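Local coordinates for putative aldehyde dehydrogenase (Burkholderia cenocepacia, PDB 4YWE), which probably oxidises aldehydes with NAD or NADP as electron acceptor, as other members of the aldehyde dehydrogenase family do, and binds calcium and magnesium ions, at residues L385-V390 with N411-G416; G258-Q263 with A292-L297; G64-A69 with G201-A206; R53-A58 with A177-P182. One frame throughout, in Å; residues are numbered along the deposited sequence.

Interaction 1: L385-V390 with N411-G416; sequences LAQEEV and NGTPYG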
loop_
_atom_site.group_PDB
_atom_site.type_symbol
_atom_site.label_atom_id
_atom_site.label_comp_id
_atom_site.label_asym_id
_atom_site.label_seq_id
_atom_site.Cartn_x
_atom_site.Cartn_y
_atom_site.Cartn_z
ATOM N N LEU A 385 10.088 -39.485 -13.773
ATOM C CA LEU A 385 8.748 -39.471 -13.196
ATOM C C LEU A 385 8.622 -38.414 -12.100
ATOM O O LEU A 385 7.552 -37.839 -11.903
ATOM C CB LEU A 385 8.393 -40.851 -12.636
ATOM C CG LEU A 385 6.970 -41.027 -12.099
ATOM C CD1 LEU A 385 5.950 -40.851 -13.214
ATOM C CD2 LEU A 385 6.804 -42.378 -11.424
ATOM N N ALA A 386 9.720 -38.156 -11.396
ATOM C CA ALA A 386 9.710 -37.217 -10.279
ATOM C C ALA A 386 10.312 -35.866 -10.655
ATOM O O ALA A 386 10.398 -34.965 -9.821
ATOM C CB ALA A 386 10.454 -37.808 -9.089
ATOM N N GLN A 387 10.723 -35.726 -11.911
ATOM C CA GLN A 387 11.380 -34.505 -12.368
ATOM C C GLN A 387 10.564 -33.760 -13.422
ATOM O O GLN A 387 10.542 -32.529 -13.441
ATOM C CB GLN A 387 12.772 -34.829 -12.922
ATOM C CG GLN A 387 13.807 -35.148 -11.854
ATOM C CD GLN A 387 14.271 -33.910 -11.107
ATOM O OE1 GLN A 387 14.266 -32.807 -11.653
ATOM N NE2 GLN A 387 14.672 -34.087 -9.855
ATOM N N GLU A 388 9.896 -34.506 -14.297
ATOM C CA GLU A 388 9.153 -33.900 -15.399
ATOM C C GLU A 388 7.644 -33.962 -15.179
ATOM O O GLU A 388 7.135 -34.881 -14.535
ATOM C CB GLU A 388 9.517 -34.578 -16.722
ATOM C CG GLU A 388 10.992 -34.471 -17.082
ATOM C CD GLU A 388 11.312 -35.076 -18.435
ATOM O OE1 GLU A 388 10.369 -35.476 -19.150
ATOM O OE2 GLU A 388 12.509 -35.152 -18.784
ATOM N N GLU A 389 6.936 -32.977 -15.723
ATOM C CA GLU A 389 5.486 -32.903 -15.584
ATOM C C GLU A 389 4.800 -33.948 -16.455
ATOM O O GLU A 389 5.058 -34.040 -17.654
ATOM C CB GLU A 389 4.981 -31.503 -15.944
ATOM C CG GLU A 389 3.492 -31.304 -15.705
ATOM C CD GLU A 389 3.051 -29.869 -15.924
ATOM O OE1 GLU A 389 3.290 -29.331 -17.027
ATOM O OE2 GLU A 389 2.465 -29.278 -14.992
ATOM N N VAL A 390 3.920 -34.734 -15.845
ATOM C CA VAL A 390 3.211 -35.791 -16.553
ATOM C C VAL A 390 1.930 -35.249 -17.179
ATOM O O VAL A 390 1.562 -35.632 -18.291
ATOM C CB VAL A 390 2.901 -36.969 -15.609
ATOM C CG1 VAL A 390 2.117 -38.054 -16.336
ATOM C CG2 VAL A 390 4.189 -37.530 -15.030
ATOM N N ASN A 411 12.575 -28.692 -3.673
ATOM C CA ASN A 411 13.182 -27.727 -4.583
ATOM C C ASN A 411 14.085 -28.406 -5.609
ATOM O O ASN A 411 14.777 -27.735 -6.376
ATOM C CB ASN A 411 13.986 -26.683 -3.802
ATOM C CG ASN A 411 13.140 -25.916 -2.806
ATOM O OD1 ASN A 411 11.917 -25.858 -2.928
ATOM N ND2 ASN A 411 13.790 -25.316 -1.816
ATOM N N GLY A 412 14.069 -29.735 -5.627
ATOM C CA GLY A 412 14.990 -30.504 -6.445
ATOM C C GLY A 412 14.658 -30.636 -7.920
ATOM O O GLY A 412 15.439 -31.203 -8.683
ATOM N N THR A 413 13.500 -30.124 -8.327
ATOM C CA THR A 413 13.098 -30.179 -9.729
ATOM C C THR A 413 13.260 -28.794 -10.357
ATOM O O THR A 413 13.435 -27.810 -9.640
ATOM C CB THR A 413 11.635 -30.671 -9.882
ATOM O OG1 THR A 413 10.726 -29.591 -9.635
ATOM C CG2 THR A 413 11.352 -31.817 -8.923
ATOM N N PRO A 414 13.228 -28.708 -11.700
ATOM C CA PRO A 414 13.307 -27.381 -12.326
ATOM C C PRO A 414 12.087 -26.509 -12.039
ATOM O O PRO A 414 12.149 -25.290 -12.201
ATOM C CB PRO A 414 13.394 -27.702 -13.824
ATOM C CG PRO A 414 13.903 -29.100 -13.891
ATOM C CD PRO A 414 13.324 -29.790 -12.698
ATOM N N TYR A 415 10.993 -27.134 -11.617
ATOM C CA TYR A 415 9.734 -26.426 -11.416
ATOM C C TYR A 415 9.613 -25.840 -10.012
ATOM O O TYR A 415 10.340 -26.226 -9.096
ATOM C CB TYR A 415 8.556 -27.361 -11.686
ATOM C CG TYR A 415 8.541 -27.942 -13.083
ATOM C CD1 TYR A 415 8.003 -27.229 -14.147
ATOM C CD2 TYR A 415 9.061 -29.205 -13.337
ATOM C CE1 TYR A 415 7.985 -27.757 -15.424
ATOM C CE2 TYR A 415 9.048 -29.742 -14.612
ATOM C CZ TYR A 415 8.508 -29.013 -15.652
ATOM O OH TYR A 415 8.491 -29.542 -16.922
ATOM N N GLY A 416 8.684 -24.902 -9.858
ATOM C CA GLY A 416 8.418 -24.272 -8.578
ATOM C C GLY A 416 7.164 -23.426 -8.657
ATOM O O GLY A 416 7.232 -22.225 -8.909
HETATM O O HOH W 1 6.111 -28.673 -17.818
#

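Interaction 2: G258-Q263 with A292-L297; sequences GGKSPQ and AGSRVL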
loop_
_atom_site.group_PDB
_atom_site.type_symbol
_atom_site.label_atom_id
_atom_site.label_comp_id
_atom_site.label_asym_id
_atom_site.label_seq_id
_atom_site.Cartn_x
_atom_site.Cartn_y
_atom_site.Cartn_z
ATOM N N GLY A 258 4.009 -25.048 -16.405
ATOM C CA GLY A 258 3.697 -26.247 -15.649
ATOM C C GLY A 258 4.447 -26.351 -14.336
ATOM O O GLY A 258 5.146 -25.423 -13.932
ATOM N N GLY A 259 4.301 -27.489 -13.664
ATOM C CA GLY A 259 4.964 -27.697 -12.393
ATOM C C GLY A 259 5.079 -29.145 -11.962
ATOM O O GLY A 259 4.517 -30.046 -12.586
ATOM N N LYS A 260 5.828 -29.360 -10.885
ATOM C CA LYS A 260 5.949 -30.668 -10.258
ATOM C C LYS A 260 5.725 -30.487 -8.762
ATOM O O LYS A 260 6.581 -30.822 -7.943
ATOM C CB LYS A 260 7.319 -31.288 -10.539
ATOM C CG LYS A 260 7.369 -32.793 -10.350
ATOM C CD LYS A 260 6.480 -33.498 -11.363
ATOM C CE LYS A 260 6.353 -34.978 -11.050
ATOM N NZ LYS A 260 5.537 -35.691 -12.070
ATOM N N SER A 261 4.558 -29.945 -8.425
ATOM C CA SER A 261 4.249 -29.509 -7.068
ATOM C C SER A 261 4.191 -30.659 -6.067
ATOM O O SER A 261 3.483 -31.641 -6.282
ATOM C CB SER A 261 2.924 -28.748 -7.062
ATOM O OG SER A 261 2.989 -27.622 -7.923
ATOM N N PRO A 262 4.942 -30.529 -4.962
ATOM C CA PRO A 262 5.044 -31.557 -3.925
ATOM C C PRO A 262 4.085 -31.378 -2.750
ATOM O O PRO A 262 3.790 -30.253 -2.337
ATOM C CB PRO A 262 6.489 -31.406 -3.452
ATOM C CG PRO A 262 6.737 -29.932 -3.565
ATOM C CD PRO A 262 5.915 -29.442 -4.745
ATOM N N GLN A 263 3.603 -32.499 -2.226
ATOM C CA GLN A 263 2.886 -32.529 -0.958
ATOM C C GLN A 263 3.828 -33.068 0.113
ATOM O O GLN A 263 4.315 -34.193 0.002
ATOM C CB GLN A 263 1.634 -33.401 -1.055
ATOM C CG GLN A 263 0.620 -32.946 -2.092
ATOM C CD GLN A 263 -0.475 -32.084 -1.498
ATOM O OE1 GLN A 263 -0.271 -31.403 -0.494
ATOM N NE2 GLN A 263 -1.653 -32.119 -2.112
ATOM N N ALA A 292 -0.864 -29.284 -10.030
ATOM C CA ALA A 292 -1.280 -30.579 -9.505
ATOM C C ALA A 292 -0.256 -31.122 -8.515
ATOM O O ALA A 292 0.950 -31.016 -8.736
ATOM C CB ALA A 292 -1.496 -31.570 -10.641
ATOM N N GLY A 293 -0.743 -31.696 -7.420
ATOM C CA GLY A 293 0.129 -32.325 -6.446
ATOM C C GLY A 293 0.613 -33.674 -6.939
ATOM O O GLY A 293 0.103 -34.712 -6.524
ATOM N N SER A 294 1.601 -33.653 -7.828
ATOM C CA SER A 294 2.074 -34.862 -8.496
ATOM C C SER A 294 3.180 -35.561 -7.713
ATOM O O SER A 294 3.645 -36.632 -8.101
ATOM C CB SER A 294 2.569 -34.525 -9.903
ATOM O OG SER A 294 3.579 -33.530 -9.859
ATOM N N ARG A 295 3.606 -34.943 -6.619
ATOM C CA ARG A 295 4.596 -35.548 -5.736
ATOM C C ARG A 295 4.116 -35.504 -4.296
ATOM O O ARG A 295 3.645 -34.470 -3.823
ATOM C CB ARG A 295 5.947 -34.836 -5.847
ATOM C CG ARG A 295 6.734 -35.143 -7.109
ATOM C CD ARG A 295 8.099 -34.470 -7.059
ATOM N NE ARG A 295 7.985 -33.019 -6.950
ATOM C CZ ARG A 295 8.852 -32.243 -6.305
ATOM N NH1 ARG A 295 9.903 -32.780 -5.700
ATOM N NH2 ARG A 295 8.665 -30.931 -6.261
ATOM N N VAL A 296 4.232 -36.628 -3.597
ATOM C CA VAL A 296 3.951 -36.645 -2.170
ATOM C C VAL A 296 5.202 -37.097 -1.421
ATOM O O VAL A 296 5.709 -38.201 -1.625
ATOM C CB VAL A 296 2.723 -37.525 -1.838
ATOM C CG1 VAL A 296 2.851 -38.914 -2.451
ATOM C CG2 VAL A 296 2.515 -37.602 -0.332
ATOM N N LEU A 297 5.712 -36.212 -0.571
ATOM C CA LEU A 297 6.909 -36.490 0.208
ATOM C C LEU A 297 6.511 -36.790 1.647
ATOM O O LEU A 297 5.993 -35.922 2.347
ATOM C CB LEU A 297 7.880 -35.309 0.150
ATOM C CG LEU A 297 8.096 -34.695 -1.237
ATOM C CD1 LEU A 297 9.004 -33.478 -1.156
ATOM C CD2 LEU A 297 8.658 -35.725 -2.207
HETATM O O HOH W 2 4.118 -37.639 -10.788
HETATM O O HOH W 3 2.466 -29.156 -10.179
HETATM O O HOH W 4 -1.473 -34.570 -4.207
#

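Interaction 3: G64-A69 with G201-A206; sequences GPWGAA and GLPAGA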
loop_
_atom_site.group_PDB
_atom_site.type_symbol
_atom_site.label_atom_id
_atom_site.label_comp_id
_atom_site.label_asym_id
_atom_site.label_seq_id
_atom_site.Cartn_x
_atom_site.Cartn_y
_atom_site.Cartn_z
ATOM N N GLY A 64 -11.234 4.259 -27.852
ATOM C CA GLY A 64 -12.578 4.806 -27.893
ATOM C C GLY A 64 -13.424 4.565 -26.654
ATOM O O GLY A 64 -13.020 4.916 -25.546
ATOM N N PRO A 65 -14.609 3.961 -26.843
ATOM C CA PRO A 65 -15.625 3.740 -25.804
ATOM C C PRO A 65 -15.110 3.049 -24.543
ATOM O O PRO A 65 -15.386 3.519 -23.440
ATOM C CB PRO A 65 -16.656 2.855 -26.512
ATOM C CG PRO A 65 -16.517 3.200 -27.949
ATOM C CD PRO A 65 -15.054 3.463 -28.158
ATOM N N TRP A 66 -14.379 1.951 -24.700
ATOM C CA TRP A 66 -13.910 1.188 -23.548
ATOM C C TRP A 66 -12.850 1.955 -22.762
ATOM O O TRP A 66 -12.839 1.926 -21.530
ATOM C CB TRP A 66 -13.366 -0.171 -23.992
ATOM C CG TRP A 66 -12.931 -1.060 -22.860
ATOM C CD1 TRP A 66 -11.706 -1.641 -22.703
ATOM C CD2 TRP A 66 -13.714 -1.466 -21.729
ATOM N NE1 TRP A 66 -11.679 -2.386 -21.550
ATOM C CE2 TRP A 66 -12.900 -2.295 -20.932
ATOM C CE3 TRP A 66 -15.025 -1.211 -21.313
ATOM C CZ2 TRP A 66 -13.351 -2.868 -19.746
ATOM C CZ3 TRP A 66 -15.472 -1.781 -20.134
ATOM C CH2 TRP A 66 -14.636 -2.599 -19.364
ATOM N N GLY A 67 -11.965 2.644 -23.476
ATOM C CA GLY A 67 -10.934 3.444 -22.841
ATOM C C GLY A 67 -11.466 4.723 -22.227
ATOM O O GLY A 67 -10.871 5.274 -21.300
ATOM N N ALA A 68 -12.593 5.199 -22.746
ATOM C CA ALA A 68 -13.231 6.399 -22.219
ATOM C C ALA A 68 -13.955 6.095 -20.912
ATOM O O ALA A 68 -14.254 6.997 -20.132
ATOM C CB ALA A 68 -14.199 6.982 -23.240
ATOM N N ALA A 69 -14.233 4.816 -20.682
ATOM C CA ALA A 69 -14.942 4.386 -19.483
ATOM C C ALA A 69 -14.080 4.553 -18.236
ATOM O O ALA A 69 -12.880 4.274 -18.252
ATOM C CB ALA A 69 -15.390 2.939 -19.624
ATOM N N GLY A 201 -22.817 -5.600 -21.278
ATOM C CA GLY A 201 -22.621 -4.211 -21.650
ATOM C C GLY A 201 -21.198 -3.864 -22.037
ATOM O O GLY A 201 -20.854 -2.691 -22.178
ATOM N N LEU A 202 -20.364 -4.885 -22.200
ATOM C CA LEU A 202 -18.994 -4.680 -22.644
ATOM C C LEU A 202 -19.000 -4.207 -24.092
ATOM O O LEU A 202 -19.540 -4.889 -24.963
ATOM C CB LEU A 202 -18.178 -5.965 -22.503
ATOM C CG LEU A 202 -16.668 -5.849 -22.718
ATOM C CD1 LEU A 202 -16.029 -5.034 -21.605
ATOM C CD2 LEU A 202 -16.033 -7.226 -22.809
ATOM N N PRO A 203 -18.410 -3.028 -24.351
ATOM C CA PRO A 203 -18.377 -2.437 -25.694
ATOM C C PRO A 203 -17.704 -3.347 -26.717
ATOM O O PRO A 203 -16.812 -4.118 -26.360
ATOM C CB PRO A 203 -17.567 -1.150 -25.496
ATOM C CG PRO A 203 -17.691 -0.839 -24.043
ATOM C CD PRO A 203 -17.750 -2.168 -23.353
ATOM N N ALA A 204 -18.138 -3.257 -27.970
ATOM C CA ALA A 204 -17.578 -4.072 -29.041
ATOM C C ALA A 204 -16.099 -3.763 -29.245
ATOM O O ALA A 204 -15.703 -2.601 -29.326
ATOM C CB ALA A 204 -18.351 -3.849 -30.335
ATOM N N GLY A 205 -15.287 -4.812 -29.323
ATOM C CA GLY A 205 -13.860 -4.654 -29.527
ATOM C C GLY A 205 -13.043 -4.796 -28.258
ATOM O O GLY A 205 -11.846 -5.072 -28.313
ATOM N N ALA A 206 -13.690 -4.603 -27.112
ATOM C CA ALA A 206 -13.010 -4.704 -25.823
ATOM C C ALA A 206 -12.565 -6.138 -25.561
ATOM O O ALA A 206 -11.533 -6.376 -24.932
ATOM C CB ALA A 206 -13.914 -4.215 -24.703
#

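Interaction 4: R53-A58 with A177-P182; sequences RAVAAA and ACVVKP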
loop_
_atom_site.group_PDB
_atom_site.type_symbol
_atom_site.label_atom_id
_atom_site.label_comp_id
_atom_site.label_asym_id
_atom_site.label_seq_id
_atom_site.Cartn_x
_atom_site.Cartn_y
_atom_site.Cartn_z
ATOM N N ARG A 53 -7.307 -8.316 -37.516
ATOM C CA ARG A 53 -8.604 -7.680 -37.306
ATOM C C ARG A 53 -8.952 -7.603 -35.822
ATOM O O ARG A 53 -9.565 -6.635 -35.371
ATOM C CB ARG A 53 -9.698 -8.436 -38.063
ATOM C CG ARG A 53 -9.452 -8.544 -39.557
ATOM C CD ARG A 53 -10.574 -9.294 -40.258
ATOM N NE ARG A 53 -10.215 -9.644 -41.629
ATOM C CZ ARG A 53 -10.991 -10.344 -42.450
ATOM N NH1 ARG A 53 -12.177 -10.772 -42.040
ATOM N NH2 ARG A 53 -10.581 -10.616 -43.682
ATOM N N ALA A 54 -8.555 -8.626 -35.072
ATOM C CA ALA A 54 -8.813 -8.672 -33.635
ATOM C C ALA A 54 -8.056 -7.570 -32.904
ATOM O O ALA A 54 -8.602 -6.911 -32.019
ATOM C CB ALA A 54 -8.438 -10.034 -33.073
ATOM N N VAL A 55 -6.795 -7.376 -33.278
ATOM C CA VAL A 55 -5.965 -6.349 -32.660
ATOM C C VAL A 55 -6.465 -4.971 -33.074
ATOM O O VAL A 55 -6.496 -4.044 -32.265
ATOM C CB VAL A 55 -4.480 -6.535 -33.026
ATOM C CG1 VAL A 55 -3.640 -5.405 -32.453
ATOM C CG2 VAL A 55 -3.978 -7.880 -32.523
ATOM N N ALA A 56 -6.863 -4.848 -34.337
ATOM C CA ALA A 56 -7.425 -3.604 -34.851
ATOM C C ALA A 56 -8.654 -3.194 -34.044
ATOM O O ALA A 56 -8.786 -2.038 -33.642
ATOM C CB ALA A 56 -7.780 -3.749 -36.325
ATOM N N ALA A 57 -9.545 -4.153 -33.810
ATOM C CA ALA A 57 -10.764 -3.908 -33.047
ATOM C C ALA A 57 -10.441 -3.518 -31.608
ATOM O O ALA A 57 -11.036 -2.593 -31.055
ATOM C CB ALA A 57 -11.663 -5.134 -33.076
ATOM N N ALA A 58 -9.490 -4.229 -31.009
ATOM C CA ALA A 58 -9.081 -3.962 -29.636
ATOM C C ALA A 58 -8.509 -2.556 -29.491
ATOM O O ALA A 58 -8.830 -1.844 -28.541
ATOM C CB ALA A 58 -8.067 -4.994 -29.178
ATOM N N ALA A 177 -7.940 -3.543 -23.501
ATOM C CA ALA A 177 -8.774 -4.241 -24.473
ATOM C C ALA A 177 -8.097 -5.567 -24.800
ATOM O O ALA A 177 -6.873 -5.631 -24.900
ATOM C CB ALA A 177 -8.974 -3.403 -25.723
ATOM N N CYS A 178 -8.886 -6.624 -24.966
ATOM C CA CYS A 178 -8.327 -7.974 -24.978
ATOM C C CYS A 178 -8.432 -8.697 -26.317
ATOM O O CYS A 178 -9.450 -8.621 -27.004
ATOM C CB CYS A 178 -9.006 -8.819 -23.897
ATOM S SG CYS A 178 -8.899 -8.105 -22.244
ATOM N N VAL A 179 -7.360 -9.398 -26.671
ATOM C CA VAL A 179 -7.352 -10.300 -27.816
ATOM C C VAL A 179 -7.014 -11.693 -27.304
ATOM O O VAL A 179 -5.947 -11.905 -26.728
ATOM C CB VAL A 179 -6.356 -9.849 -28.894
ATOM C CG1 VAL A 179 -6.354 -10.833 -30.056
ATOM C CG2 VAL A 179 -6.694 -8.448 -29.374
ATOM N N VAL A 180 -7.925 -12.639 -27.510
ATOM C CA VAL A 180 -7.790 -13.962 -26.913
ATOM C C VAL A 180 -7.623 -15.060 -27.959
ATOM O O VAL A 180 -8.413 -15.169 -28.897
ATOM C CB VAL A 180 -8.997 -14.275 -26.010
ATOM C CG1 VAL A 180 -8.834 -15.637 -25.352
ATOM C CG2 VAL A 180 -9.178 -13.184 -24.965
ATOM N N LYS A 181 -6.589 -15.876 -27.783
ATOM C CA LYS A 181 -6.387 -17.063 -28.602
ATOM C C LYS A 181 -6.508 -18.301 -27.721
ATOM O O LYS A 181 -5.511 -18.783 -27.183
ATOM C CB LYS A 181 -5.021 -17.025 -29.293
ATOM C CG LYS A 181 -5.002 -17.607 -30.705
ATOM C CD LYS A 181 -5.393 -19.080 -30.735
ATOM C CE LYS A 181 -4.383 -19.945 -29.997
ATOM N NZ LYS A 181 -4.740 -21.391 -30.069
ATOM N N PRO A 182 -7.735 -18.818 -27.565
ATOM C CA PRO A 182 -7.965 -19.993 -26.719
ATOM C C PRO A 182 -7.479 -21.283 -27.377
ATOM O O PRO A 182 -7.131 -21.278 -28.558
ATOM C CB PRO A 182 -9.483 -19.996 -26.542
ATOM C CG PRO A 182 -9.996 -19.366 -27.792
ATOM C CD PRO A 182 -8.981 -18.323 -28.178
#

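Interaction 1: L385-V390 with N411-G416
Ala386 meets Thr413 through its carbonyl, whose O lies 3.4 Å from the methyl CG2 of Thr413. Gln387 makes the largest share of the contact. Its chain bends at chi2 (-74°), which brings the flat amide up to the loop 411-416. NE2 donates to Gly412 O at 3.2 Å, fairly straight at 161°. The acceptor lies in the amide plane of Gln387, while the donor sits well above the carbonyl plane of Gly412. NE2 also binds Pro381 O, so two backbone carbonyls hold the amide. The other amide atom, OE1, rests 3.3 Å from CD of the Pro414 ring. Gln387 O points at the edge of the Tyr415 ring, 3.4 Å from CE2. Glu388 starts away from the loop, and its OE1 forms a salt bridge with Arg384 NE. Glu389 reaches along an extended chain to the tyrosine hydroxyl through a water. That water donates to Glu389 OE1 and lies 2.7 Å from Tyr415 OH. Glu389 OE2 accepts from Gly259 N. Within the loop, Tyr415 N donates to Thr413 OG1, an ST turn. The chemistry is largely polar: one direct bond and one water bridge join the end of helix 384-387 to the loop before strand 418-422, near the surface.

Interaction 2: G258-Q263 with A292-L297
Strands 261-263 and 293-297 run parallel, their short axes 4.3 Å apart at an angle of 37°, as neighbours in a beta-alpha-beta unit whose strands are connected by helix 271-283. Gln263 makes two backbone bonds: its N donates to Arg295 O, and its O accepts from Leu297 N. At the strand start Arg295 N gives only a weak bond to Ser261 O. Pro262 and Arg295 share one face of the sheet, Gln263 and Val296 the other. Arg295 grips Lys260 O side-on with NE at 2.8 Å and NH2 at 2.7 Å, both close to the guanidinium plane. The bend at chi3 (-60°) turns the group back over Pro262, whose CB sits over one face, 3.6 Å above the plane and offset toward the rim. NH1 and NH2 also bind Leu409 O and Ala410 O, at the end of helix 403-410, so backbone carbonyls fix the guanidinium's rotation. Lys260 crosses Arg295 obliquely, its CG 3.5 Å from NE, and continues past Ser294 OG. Its NZ binds the carbonyls of Leu385 and Glu388. Beyond Pro262, CD1 of Leu297 packs on the ring CB at 4.0 Å. On the other face, a water links Gln263 NE2 to Gly293 O, while OE1 accepts from Trp422 NE1. A further water joins Lys260 NZ, at 2.7 Å, to Ser294 O.

Interaction 3: G64-A69 with G201-A206
Trp66 lays one face of its indole against the loop 201-206, and this is the tight part of the contact. Two methyls sit over that same face, one on each ring. Leu202 CD1 stands 3.7 Å from the centroid of the six-membered ring, 16° off the normal. Ala206 CB stands 3.9 Å from the centroid of the five-membered ring, 15° off the normal. Both are CH-pi contacts. The Trp66 torsion, with CG anti to the backbone N (chi1 -177°), carries the indole from the short helix 65-68 to the loop. Pro203 crosses the indole at about a right angle, with CD 3.5 Å from CE3. The indole nitrogen is satisfied too: NE1 donates to Asn176 O, just before strand 177-182. Arg74 and Val77 of helix 71-87 lie against Trp66 and Leu202 respectively.

The loose side is the proline pair. Pro65 is exposed, and its CB only grazes Pro203 CB at 4.2 Å. Across the two segments the whole contact is apolar. The loop keeps its form by itself: Gly201 ends helix 188-200 in a Schellman motif, and Pro203 to Ala206 form a type II beta turn, closed by Ala206 N to Pro203 O at 3.2 Å. With the Trp66 face against it, the loop is the helix-to-strand link of the beta-alpha-beta unit 177-182, 188-200 and 207-209, consistent with the Rossmann-like domain of aldehyde dehydrogenases.

Interaction 4: R53-A58 with A177-P182
Val179 fits its two methyls against one side of helix 48-63. Its CG1 lies 3.8 Å from Ala54 CB, and its CG2 lies 3.7 Å from Ala58 CB. The alanines are one helical turn apart, so the valine touches both turns at once. CG1 is anti to the backbone N (chi1 179°), which spreads the two methyls along the helix. CG2 also approaches the carbonyl O of Ala54 at 3.6 Å, and Val55 CG2 more loosely at 4.2 Å. At the start of the strand, Ala177 CB packs on Ala58 CB at 3.9 Å and comes 3.2 Å from Ala58 O. The alanines are consistent with the close approach, 7.9 Å between the short axes, which run nearly antiparallel at 164°. Cys178 and Val180 point to the other face of the sheet, toward helix 160-174. Val150 of the neighbouring strand 139-155 also touches Ala58 and Val179. Strand 177-182 pairs in parallel with strands 139-155 and 207-209. Side chains alternate between the two faces of the sheet, each covered by helices, consistent with the three-layer, Rossmann-like alpha/beta domain that binds NAD(P) in aldehyde dehydrogenases.

Interactions 1 and 2 sit on one side of the chain's centre and interactions 3 and 4 on the other, with about 35 to 43 Å between centres across the two sides. Interaction 1 is a surface contact, while the other three are buried. Interactions 1 and 2 touch through polar backbone and side-chain groups, so the end of helix 384-387 is joined to the start of strand 261-265. Interactions 3 and 4 also touch. Helices 48-63 and 65-68 follow each other, and the loop 201-206 bonds by its backbone to strand 177-182. The first pair relies on polar groups, water and carbonyl bonds. The second pair is apolar across the segments, through methyls and an indole.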